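Local structure of PA1221 (Pseudomonas aeruginosa, 4DG8) at residues Asp255-Thr260 against Arg279-Gly284; Met205-Asn210 against Ala218-Trp223; His304-Tyr309 against Cys320-Asp325. The protein joins an AMP-binding domain of the ANL superfamily to a phosphopantetheine attachment domain and holds adenosine monophosphate in its pocket. All coordinates share one frame; numbering follows the deposited sequence.

Interaction 1. Residues Asp255-Thr260 against Arg279-Gly284; sequences DSAWLT and RQLLTG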
loop_
_atom_site.group_PDB
_atom_site.type_symbol
_atom_site.label_atom_id
_atom_site.label_comp_id
_atom_site.label_asym_id
_atom_site.label_seq_id
_atom_site.Cartn_x
_atom_site.Cartn_y
_atom_site.Cartn_z
ATOM N N ASP A 255 -15.479 -12.595 -2.038
ATOM C CA ASP A 255 -14.898 -13.738 -1.318
ATOM C C ASP A 255 -13.431 -13.605 -0.847
ATOM O O ASP A 255 -12.912 -14.507 -0.217
ATOM C CB ASP A 255 -15.095 -15.028 -2.125
ATOM C CG ASP A 255 -14.439 -14.967 -3.506
ATOM O OD1 ASP A 255 -13.426 -14.241 -3.664
ATOM O OD2 ASP A 255 -14.932 -15.657 -4.430
ATOM N N SER A 256 -12.758 -12.509 -1.196
ATOM C CA SER A 256 -11.339 -12.348 -0.904
ATOM C C SER A 256 -11.123 -10.926 -0.419
ATOM O O SER A 256 -11.698 -9.988 -0.969
ATOM C CB SER A 256 -10.478 -12.564 -2.170
ATOM O OG SER A 256 -10.707 -13.835 -2.770
ATOM N N ALA A 257 -10.315 -10.749 0.615
ATOM C CA ALA A 257 -10.112 -9.389 1.092
ATOM C C ALA A 257 -8.779 -9.171 1.770
ATOM O O ALA A 257 -8.222 -10.075 2.381
ATOM C CB ALA A 257 -11.270 -8.950 2.011
ATOM N N TRP A 258 -8.281 -7.953 1.637
ATOM C CA TRP A 258 -7.201 -7.456 2.465
ATOM C C TRP A 258 -7.812 -6.538 3.523
ATOM O O TRP A 258 -8.665 -5.703 3.220
ATOM C CB TRP A 258 -6.193 -6.662 1.624
ATOM C CG TRP A 258 -5.312 -5.761 2.475
ATOM C CD1 TRP A 258 -5.522 -4.438 2.760
ATOM C CD2 TRP A 258 -4.122 -6.142 3.188
ATOM N NE1 TRP A 258 -4.527 -3.976 3.582
ATOM C CE2 TRP A 258 -3.658 -4.998 3.866
ATOM C CE3 TRP A 258 -3.409 -7.345 3.325
ATOM C CZ2 TRP A 258 -2.487 -5.006 4.652
ATOM C CZ3 TRP A 258 -2.250 -7.355 4.121
ATOM C CH2 TRP A 258 -1.803 -6.192 4.761
ATOM N N LEU A 259 -7.398 -6.727 4.767
ATOM C CA LEU A 259 -7.766 -5.837 5.857
ATOM C C LEU A 259 -6.520 -5.607 6.680
ATOM O O LEU A 259 -5.944 -6.559 7.242
ATOM C CB LEU A 259 -8.818 -6.477 6.754
ATOM C CG LEU A 259 -10.134 -6.863 6.083
ATOM C CD1 LEU A 259 -10.970 -7.644 7.081
ATOM C CD2 LEU A 259 -10.879 -5.620 5.591
ATOM N N THR A 260 -6.110 -4.353 6.773
ATOM C CA THR A 260 -4.962 -4.037 7.584
ATOM C C THR A 260 -5.215 -4.437 9.044
ATOM O O THR A 260 -6.366 -4.499 9.501
ATOM C CB THR A 260 -4.551 -2.555 7.479
ATOM O OG1 THR A 260 -3.243 -2.413 8.033
ATOM C CG2 THR A 260 -5.521 -1.665 8.256
ATOM N N ARG A 279 -13.551 -16.291 1.701
ATOM C CA ARG A 279 -12.779 -17.513 1.475
ATOM C C ARG A 279 -11.308 -17.338 1.876
ATOM O O ARG A 279 -10.702 -18.216 2.491
ATOM C CB ARG A 279 -12.932 -18.004 0.024
ATOM C CG ARG A 279 -14.284 -18.698 -0.265
ATOM C CD ARG A 279 -14.324 -19.376 -1.653
ATOM N NE ARG A 279 -15.274 -20.479 -1.601
ATOM C CZ ARG A 279 -14.970 -21.754 -1.788
ATOM N NH1 ARG A 279 -13.740 -22.117 -2.110
ATOM N NH2 ARG A 279 -15.918 -22.665 -1.685
ATOM N N GLN A 280 -10.740 -16.197 1.517
ATOM C CA GLN A 280 -9.374 -15.868 1.924
ATOM C C GLN A 280 -9.303 -14.410 2.378
ATOM O O GLN A 280 -9.794 -13.486 1.703
ATOM C CB GLN A 280 -8.361 -16.188 0.801
ATOM C CG GLN A 280 -8.663 -15.487 -0.517
ATOM C CD GLN A 280 -8.006 -16.105 -1.763
ATOM O OE1 GLN A 280 -7.326 -17.139 -1.705
ATOM N NE2 GLN A 280 -8.214 -15.447 -2.909
ATOM N N LEU A 281 -8.710 -14.231 3.554
ATOM C CA LEU A 281 -8.525 -12.936 4.183
ATOM C C LEU A 281 -7.032 -12.749 4.451
ATOM O O LEU A 281 -6.400 -13.567 5.126
ATOM C CB LEU A 281 -9.322 -12.884 5.495
ATOM C CG LEU A 281 -9.228 -11.612 6.349
ATOM C CD1 LEU A 281 -9.415 -10.340 5.505
ATOM C CD2 LEU A 281 -10.240 -11.652 7.478
ATOM N N LEU A 282 -6.465 -11.701 3.878
ATOM C CA LEU A 282 -5.072 -11.340 4.115
ATOM C C LEU A 282 -5.051 -10.099 4.979
ATOM O O LEU A 282 -5.854 -9.180 4.797
ATOM C CB LEU A 282 -4.326 -11.098 2.796
ATOM C CG LEU A 282 -4.452 -12.255 1.797
ATOM C CD1 LEU A 282 -5.639 -12.015 0.871
ATOM C CD2 LEU A 282 -3.193 -12.398 0.994
ATOM N N THR A 283 -4.165 -10.106 5.962
ATOM C CA THR A 283 -4.028 -9.001 6.893
ATOM C C THR A 283 -2.541 -8.790 7.174
ATOM O O THR A 283 -1.707 -9.586 6.741
ATOM C CB THR A 283 -4.794 -9.260 8.202
ATOM O OG1 THR A 283 -4.693 -8.098 9.032
ATOM C CG2 THR A 283 -4.212 -10.471 8.937
ATOM N N GLY A 284 -2.203 -7.686 7.831
ATOM C CA GLY A 284 -0.804 -7.337 8.015
ATOM C C GLY A 284 -0.604 -5.834 8.078
ATOM O O GLY A 284 -1.508 -5.094 8.481
#
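Asp255 O opens the pairing with Arg279-Gly284 by accepting two amides, Arg279 N at 2.7 Å and, more distantly, Gln280 N at 3.3 Å. From there the parallel strands trade bonds in regular order: Ala257 N to Gln280 O, Leu282 N to Ala257 O (2.8 Å, 170° at the hydrogen) and Leu259 N to Leu282 O. At Leu259 O a side chain takes over. Gly284 N, 4.0 Å from Leu259 O, makes no bond there, and the Thr283 hydroxyl donates instead, OG1 to Leu259 O 2.7 Å; this follows from OG1 standing opposite the Thr283 backbone N (chi1 -176°).

Ser256 OG works both ways, receiving Gln280 NE2 at 3.0 Å and donating to Asp255 OD1, which also takes Arg206 N. Gln280 OE1 is met by Phe201 N. On the face of Ala257 and Leu281, the Leu259 and Leu281 side chains cross at about a right angle, their CD1 atoms tightly set at 3.5 Å. Trp258 lays its six-membered ring beside the Thr283-Gly284 backbone, CH2 3.4 Å from Gly284 N. In this buried beta-alpha-beta pairing, side-chain amide and hydroxyl groups carry bonding on beyond the regular backbone pattern.

Interaction 2. Residues Met205-Asn210 against Ala218-Trp223; sequences MRFLVN and ATLEIW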
loop_
_atom_site.group_PDB
_atom_site.type_symbol
_atom_site.label_atom_id
_atom_site.label_comp_id
_atom_site.label_asym_id
_atom_site.label_seq_id
_atom_site.Cartn_x
_atom_site.Cartn_y
_atom_site.Cartn_z
ATOM N N MET A 205 -12.040 -15.440 -7.238
ATOM C CA MET A 205 -11.155 -14.302 -7.016
ATOM C C MET A 205 -11.937 -12.994 -6.954
ATOM O O MET A 205 -11.621 -12.047 -7.684
ATOM C CB MET A 205 -10.063 -14.236 -8.091
ATOM C CG MET A 205 -9.100 -15.435 -8.047
ATOM S SD MET A 205 -8.231 -15.456 -6.478
ATOM C CE MET A 205 -6.792 -14.447 -6.867
ATOM N N ARG A 206 -12.950 -12.918 -6.085
ATOM C CA ARG A 206 -13.709 -11.681 -6.035
ATOM C C ARG A 206 -13.188 -10.843 -4.877
ATOM O O ARG A 206 -13.590 -11.003 -3.720
ATOM C CB ARG A 206 -15.200 -11.982 -5.885
ATOM C CG ARG A 206 -15.786 -12.770 -7.072
ATOM C CD ARG A 206 -17.255 -13.114 -6.872
ATOM N NE ARG A 206 -18.104 -11.923 -6.855
ATOM C CZ ARG A 206 -18.633 -11.347 -7.932
ATOM N NH1 ARG A 206 -18.388 -11.819 -9.147
ATOM N NH2 ARG A 206 -19.395 -10.274 -7.798
ATOM N N PHE A 207 -12.357 -9.868 -5.236
ATOM C CA PHE A 207 -11.605 -9.102 -4.255
ATOM C C PHE A 207 -12.353 -7.864 -3.841
ATOM O O PHE A 207 -12.838 -7.117 -4.683
ATOM C CB PHE A 207 -10.232 -8.694 -4.800
ATOM C CG PHE A 207 -9.150 -9.627 -4.425
ATOM C CD1 PHE A 207 -8.856 -10.725 -5.227
ATOM C CD2 PHE A 207 -8.443 -9.446 -3.250
ATOM C CE1 PHE A 207 -7.865 -11.608 -4.865
ATOM C CE2 PHE A 207 -7.439 -10.331 -2.887
ATOM C CZ PHE A 207 -7.149 -11.401 -3.690
ATOM N N LEU A 208 -12.455 -7.667 -2.532
ATOM C CA LEU A 208 -12.889 -6.407 -1.995
ATOM C C LEU A 208 -11.854 -5.364 -2.409
ATOM O O LEU A 208 -10.663 -5.532 -2.159
ATOM C CB LEU A 208 -12.953 -6.498 -0.474
ATOM C CG LEU A 208 -13.202 -5.160 0.220
ATOM C CD1 LEU A 208 -14.565 -4.640 -0.169
ATOM C CD2 LEU A 208 -13.099 -5.304 1.730
ATOM N N VAL A 209 -12.308 -4.312 -3.071
ATOM C CA VAL A 209 -11.454 -3.178 -3.377
ATOM C C VAL A 209 -11.839 -2.035 -2.457
ATOM O O VAL A 209 -12.908 -1.438 -2.589
ATOM C CB VAL A 209 -11.575 -2.740 -4.844
ATOM C CG1 VAL A 209 -10.812 -1.400 -5.084
ATOM C CG2 VAL A 209 -11.084 -3.838 -5.760
ATOM N N ASN A 210 -10.943 -1.770 -1.516
ATOM C CA ASN A 210 -11.164 -0.884 -0.389
ATOM C C ASN A 210 -9.999 0.113 -0.134
ATOM O O ASN A 210 -10.213 1.301 0.106
ATOM C CB ASN A 210 -11.561 -1.697 0.853
ATOM C CG ASN A 210 -11.728 -0.827 2.082
ATOM O OD1 ASN A 210 -12.609 0.033 2.135
ATOM N ND2 ASN A 210 -10.870 -1.040 3.073
ATOM N N ALA A 218 -3.634 -1.830 -2.434
ATOM C CA ALA A 218 -4.486 -1.694 -3.604
ATOM C C ALA A 218 -4.002 -2.554 -4.758
ATOM O O ALA A 218 -4.809 -3.121 -5.495
ATOM C CB ALA A 218 -4.592 -0.222 -4.042
ATOM N N THR A 219 -2.688 -2.642 -4.926
ATOM C CA THR A 219 -2.133 -3.450 -6.008
ATOM C C THR A 219 -2.660 -4.877 -5.943
ATOM O O THR A 219 -3.002 -5.494 -6.973
ATOM C CB THR A 219 -0.604 -3.492 -5.930
ATOM O OG1 THR A 219 -0.104 -2.149 -5.893
ATOM C CG2 THR A 219 -0.031 -4.229 -7.135
ATOM N N LEU A 220 -2.713 -5.413 -4.727
ATOM C CA LEU A 220 -3.256 -6.755 -4.542
ATOM C C LEU A 220 -4.773 -6.775 -4.783
ATOM O O LEU A 220 -5.299 -7.666 -5.467
ATOM C CB LEU A 220 -2.959 -7.261 -3.130
ATOM C CG LEU A 220 -3.634 -8.587 -2.781
ATOM C CD1 LEU A 220 -3.102 -9.701 -3.693
ATOM C CD2 LEU A 220 -3.393 -8.906 -1.318
ATOM N N GLU A 221 -5.482 -5.822 -4.185
ATOM C CA GLU A 221 -6.946 -5.848 -4.302
ATOM C C GLU A 221 -7.434 -5.791 -5.753
ATOM O O GLU A 221 -8.366 -6.493 -6.145
ATOM C CB GLU A 221 -7.565 -4.717 -3.492
ATOM C CG GLU A 221 -7.322 -4.870 -1.993
ATOM C CD GLU A 221 -7.739 -3.651 -1.207
ATOM O OE1 GLU A 221 -8.365 -2.733 -1.790
ATOM O OE2 GLU A 221 -7.439 -3.623 0.001
ATOM N N ILE A 222 -6.796 -4.942 -6.540
ATOM C CA ILE A 222 -7.198 -4.724 -7.916
ATOM C C ILE A 222 -6.623 -5.780 -8.839
ATOM O O ILE A 222 -7.367 -6.543 -9.472
ATOM C CB ILE A 222 -6.814 -3.314 -8.373
ATOM C CG1 ILE A 222 -7.584 -2.297 -7.518
ATOM C CG2 ILE A 222 -7.095 -3.129 -9.880
ATOM C CD1 ILE A 222 -7.011 -0.858 -7.552
ATOM N N TRP A 223 -5.292 -5.838 -8.916
ATOM C CA TRP A 223 -4.675 -6.728 -9.885
ATOM C C TRP A 223 -4.769 -8.205 -9.490
ATOM O O TRP A 223 -4.752 -9.077 -10.345
ATOM C CB TRP A 223 -3.239 -6.283 -10.180
ATOM C CG TRP A 223 -3.245 -4.871 -10.678
ATOM C CD1 TRP A 223 -2.799 -3.761 -10.018
ATOM C CD2 TRP A 223 -3.801 -4.407 -11.915
ATOM N NE1 TRP A 223 -3.021 -2.633 -10.783
ATOM C CE2 TRP A 223 -3.640 -3.000 -11.948
ATOM C CE3 TRP A 223 -4.420 -5.044 -13.000
ATOM C CZ2 TRP A 223 -4.050 -2.216 -13.044
ATOM C CZ3 TRP A 223 -4.837 -4.264 -14.090
ATOM C CH2 TRP A 223 -4.639 -2.868 -14.102
HETATM O O HOH W 1 -8.925 -2.925 2.458
#
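Strand 206-209 runs past helix 218-223 at 137° between their directions, with the axes 7.4 Å apart at closest and Val209 and Glu221 the nearest residues by CA. Glu221 carries most of the contact. Its CG lies opposite its own carbonyl carbon and the chain is extended beyond, which brings the aliphatic part up against the strand, CG 3.4 Å from Leu208 O, and delivers the carboxylate to the strand's end. There Asn210 N donates to Glu221 OE1 at 2.8 Å. The bond is nearly straight at the hydrogen, 170°, yet the amide comes in 42° out of the carboxylate plane. The second oxygen has its own partners: Glu221 OE2 accepts from Ser211 OG and from a water that in turn accepts a hydrogen bond from Asn210 ND2 at 2.8 Å. Both oxygens of this buried acid are therefore bonded.

Back along the strand, Phe207 points at the helix. Leu220 O sits 4.2 Å above the centre of one ring face, while Phe207 CB presses on Glu221 O at 3.2 Å. The Leu220 and Phe207 side chains cross at about a right angle, Leu220 CG 4.2 Å from Phe207 CE2, and Met205 CE lies at the ring's edge, in its plane. Beyond Glu221, Val209 CG1 touches Ile222 CG1 at 4.1 Å.

The contact is the first half of a beta-alpha-beta crossover whose return strand, 231-234, pairs in parallel with 206-209; Phe207 also touches Ser256 and Glu221 touches Trp258 on strand 256-260, while Trp223 faces helix 186-193.

Interaction 3. Residues His304-Tyr309 against Cys320-Asp325; sequences HLVNGY and CHVVTD. With AMP (adenosine monophosphate), chain B.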
loop_
_atom_site.group_PDB
_atom_site.type_symbol
_atom_site.label_atom_id
_atom_site.label_comp_id
_atom_site.label_asym_id
_atom_site.label_seq_id
_atom_site.Cartn_x
_atom_site.Cartn_y
_atom_site.Cartn_z
ATOM N N HIS A 304 -9.309 -19.140 5.306
ATOM C CA HIS A 304 -7.872 -19.097 5.093
ATOM C C HIS A 304 -7.399 -17.670 5.354
ATOM O O HIS A 304 -7.741 -16.738 4.624
ATOM C CB HIS A 304 -7.501 -19.594 3.685
ATOM C CG HIS A 304 -7.656 -21.078 3.518
ATOM N ND1 HIS A 304 -8.828 -21.663 3.082
ATOM C CD2 HIS A 304 -6.792 -22.097 3.754
ATOM C CE1 HIS A 304 -8.673 -22.975 3.040
ATOM N NE2 HIS A 304 -7.448 -23.263 3.445
ATOM N N LEU A 305 -6.639 -17.525 6.431
ATOM C CA LEU A 305 -6.075 -16.260 6.849
ATOM C C LEU A 305 -4.573 -16.203 6.531
ATOM O O LEU A 305 -3.828 -17.135 6.822
ATOM C CB LEU A 305 -6.305 -16.089 8.341
ATOM C CG LEU A 305 -5.960 -14.729 8.954
ATOM C CD1 LEU A 305 -6.717 -13.636 8.268
ATOM C CD2 LEU A 305 -6.284 -14.753 10.453
ATOM N N VAL A 306 -4.137 -15.102 5.926
ATOM C CA VAL A 306 -2.734 -14.933 5.555
ATOM C C VAL A 306 -2.123 -13.694 6.215
ATOM O O VAL A 306 -2.677 -12.592 6.110
ATOM C CB VAL A 306 -2.598 -14.783 4.038
ATOM C CG1 VAL A 306 -1.124 -14.697 3.626
ATOM C CG2 VAL A 306 -3.310 -15.936 3.338
ATOM N N ASN A 307 -0.972 -13.863 6.862
ATOM C CA ASN A 307 -0.239 -12.718 7.383
ATOM C C ASN A 307 0.707 -12.293 6.255
ATOM O O ASN A 307 1.622 -13.028 5.913
ATOM C CB ASN A 307 0.555 -13.120 8.643
ATOM C CG ASN A 307 1.284 -11.943 9.301
ATOM O OD1 ASN A 307 1.141 -10.791 8.889
ATOM N ND2 ASN A 307 2.058 -12.236 10.361
ATOM N N GLY A 308 0.413 -11.163 5.609
ATOM C CA GLY A 308 1.330 -10.610 4.624
ATOM C C GLY A 308 2.256 -9.551 5.199
ATOM O O GLY A 308 1.798 -8.614 5.863
ATOM N N TYR A 309 3.529 -9.612 4.818
ATOM C CA TYR A 309 4.525 -8.657 5.295
ATOM C C TYR A 309 5.311 -8.159 4.094
ATOM O O TYR A 309 5.663 -8.949 3.218
ATOM C CB TYR A 309 5.514 -9.310 6.272
ATOM C CG TYR A 309 6.872 -8.635 6.191
ATOM C CD1 TYR A 309 7.127 -7.474 6.906
ATOM C CD2 TYR A 309 7.880 -9.127 5.352
ATOM C CE1 TYR A 309 8.343 -6.836 6.825
ATOM C CE2 TYR A 309 9.106 -8.488 5.258
ATOM C CZ TYR A 309 9.327 -7.331 6.003
ATOM O OH TYR A 309 10.527 -6.651 5.933
ATOM N N CYS A 320 4.714 -14.040 3.028
ATOM C CA CYS A 320 3.382 -14.341 3.539
ATOM C C CYS A 320 3.397 -15.645 4.298
ATOM O O CYS A 320 4.255 -16.505 4.069
ATOM C CB CYS A 320 2.349 -14.436 2.424
ATOM S SG CYS A 320 2.079 -12.895 1.578
ATOM N N HIS A 321 2.440 -15.777 5.210
ATOM C CA HIS A 321 2.290 -16.998 5.996
ATOM C C HIS A 321 0.808 -17.370 6.103
ATOM O O HIS A 321 -0.007 -16.572 6.547
ATOM C CB HIS A 321 2.903 -16.814 7.392
ATOM C CG HIS A 321 2.750 -18.005 8.284
ATOM N ND1 HIS A 321 3.351 -19.218 8.017
ATOM C CD2 HIS A 321 2.058 -18.172 9.438
ATOM C CE1 HIS A 321 3.026 -20.082 8.960
ATOM N NE2 HIS A 321 2.244 -19.472 9.835
ATOM N N VAL A 322 0.456 -18.578 5.684
ATOM C CA VAL A 322 -0.907 -19.037 5.877
ATOM C C VAL A 322 -1.036 -19.481 7.333
ATOM O O VAL A 322 -0.304 -20.355 7.796
ATOM C CB VAL A 322 -1.267 -20.169 4.898
ATOM C CG1 VAL A 322 -2.553 -20.853 5.328
ATOM C CG2 VAL A 322 -1.395 -19.617 3.474
ATOM N N VAL A 323 -1.945 -18.844 8.066
ATOM C CA VAL A 323 -2.039 -19.071 9.501
ATOM C C VAL A 323 -2.556 -20.460 9.839
ATOM O O VAL A 323 -3.588 -20.869 9.315
ATOM C CB VAL A 323 -2.936 -18.019 10.187
ATOM C CG1 VAL A 323 -3.102 -18.378 11.682
ATOM C CG2 VAL A 323 -2.342 -16.636 10.016
ATOM N N THR A 324 -1.844 -21.192 10.697
ATOM C CA THR A 324 -2.318 -22.511 11.099
ATOM C C THR A 324 -2.908 -22.565 12.496
ATOM O O THR A 324 -2.815 -21.619 13.285
ATOM C CB THR A 324 -1.199 -23.583 11.096
ATOM O OG1 THR A 324 -0.139 -23.184 11.986
ATOM C CG2 THR A 324 -0.667 -23.810 9.698
ATOM N N ASP A 325 -3.451 -23.732 12.805
ATOM C CA ASP A 325 -3.987 -24.024 14.122
ATOM C C ASP A 325 -2.926 -23.844 15.215
ATOM O O ASP A 325 -3.183 -23.231 16.249
ATOM C CB ASP A 325 -4.529 -25.453 14.148
ATOM C CG ASP A 325 -5.156 -25.793 15.469
ATOM O OD1 ASP A 325 -6.073 -25.048 15.881
ATOM O OD2 ASP A 325 -4.710 -26.776 16.108
HETATM P P AMP B . 4.399 -0.129 3.702
HETATM O O1P AMP B . 3.637 1.172 3.839
HETATM O O2P AMP B . 3.672 -1.342 3.138
HETATM O O3P AMP B . 5.635 0.180 2.878
HETATM O "O5'" AMP B . 5.052 -0.512 5.100
HETATM C "C5'" AMP B . 6.016 -1.543 5.185
HETATM C "C4'" AMP B . 6.454 -1.777 6.604
HETATM O "O4'" AMP B . 5.304 -2.087 7.435
HETATM C "C3'" AMP B . 7.394 -2.950 6.815
HETATM O "O3'" AMP B . 8.745 -2.636 6.499
HETATM C "C2'" AMP B . 7.167 -3.297 8.280
HETATM O "O2'" AMP B . 7.869 -2.389 9.121
HETATM C "C1'" AMP B . 5.666 -3.033 8.426
HETATM N N9 AMP B . 4.863 -4.261 8.219
HETATM C C8 AMP B . 4.191 -4.558 7.081
HETATM N N7 AMP B . 3.545 -5.746 7.178
HETATM C C5 AMP B . 3.801 -6.251 8.394
HETATM C C6 AMP B . 3.426 -7.483 9.141
HETATM N N6 AMP B . 2.641 -8.424 8.586
HETATM N N1 AMP B . 3.895 -7.632 10.404
HETATM C C2 AMP B . 4.680 -6.685 10.961
HETATM N N3 AMP B . 5.055 -5.547 10.341
HETATM C C4 AMP B . 4.661 -5.266 9.080
HETATM O O HOH W 2 -5.335 -20.190 7.713
#
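Val306 and Val322 face each other as a non-hydrogen-bonded antiparallel pair, their side chains slanting across one another with CG2 to CG2 at 4.2 Å. The other branch of Val306, CG1, lies opposite its backbone N and reaches along the sheet to Cys320 CB at 3.7 Å. Cys320 SG, on the same face, comes over Gly308 CA at 3.9 Å, where the glycine puts no side chain between them. Val323 turns its CG2 methyl toward Leu305 CG, and its amide makes a nearly linear bond to Leu305 O, 2.8 Å and 175° at the hydrogen.

Strands 304-309 and 319-322 form a beta hairpin with a long connection, at the point where the parallel run 256-260, 280-284, 304-309 gives way to antiparallel neighbours. Asn307 and His321 are its hydrogen-bonded pair, tied by Asn307 N to His321 O at 2.9 Å and by His321 N to Asn307 O. Their side chains emerge on the face away from Val306.

Asn307 CG stands opposite the backbone N, carrying OD1 to the adenine amino group of AMP: N6 donates to Asn307 OD1 at 2.8 Å and to Gly308 O at 2.9 Å, so two acceptors hold the amino group. Asn307 ND2 donates to Pro334 O, consistent with the oxygen end of the amide facing the base. Tyr309 turns an edge to the purine, CD1 3.8 Å from AMP C5, with AMP C4 in the plane of its ring. The phenol OH is hydrogen-bonded to Asp402, itself a partner of AMP.

In the fold
Interactions 1 and 3 belong to one mixed sheet: strands 280-284 and 304-309 are neighbours in it, joined by Leu281 O with Val306 N and Thr283 O with Gly308 N. Interaction 2 brings strand 206-209 alongside strand 256-260, so that Ser256 O meets Leu208 N, yet it does not touch interaction 3, about 17 Å away between centres. All three are mainly buried, with Arg279 exposed and a few partly exposed residues in each, such as Trp258, Asn210 and Val322. Backbone bonding dominates both sheet contacts; a carboxylate and apolar side chains join strand to helix in interaction 2. Interaction 3 bonds AMP, whereas interaction 1 only touches it.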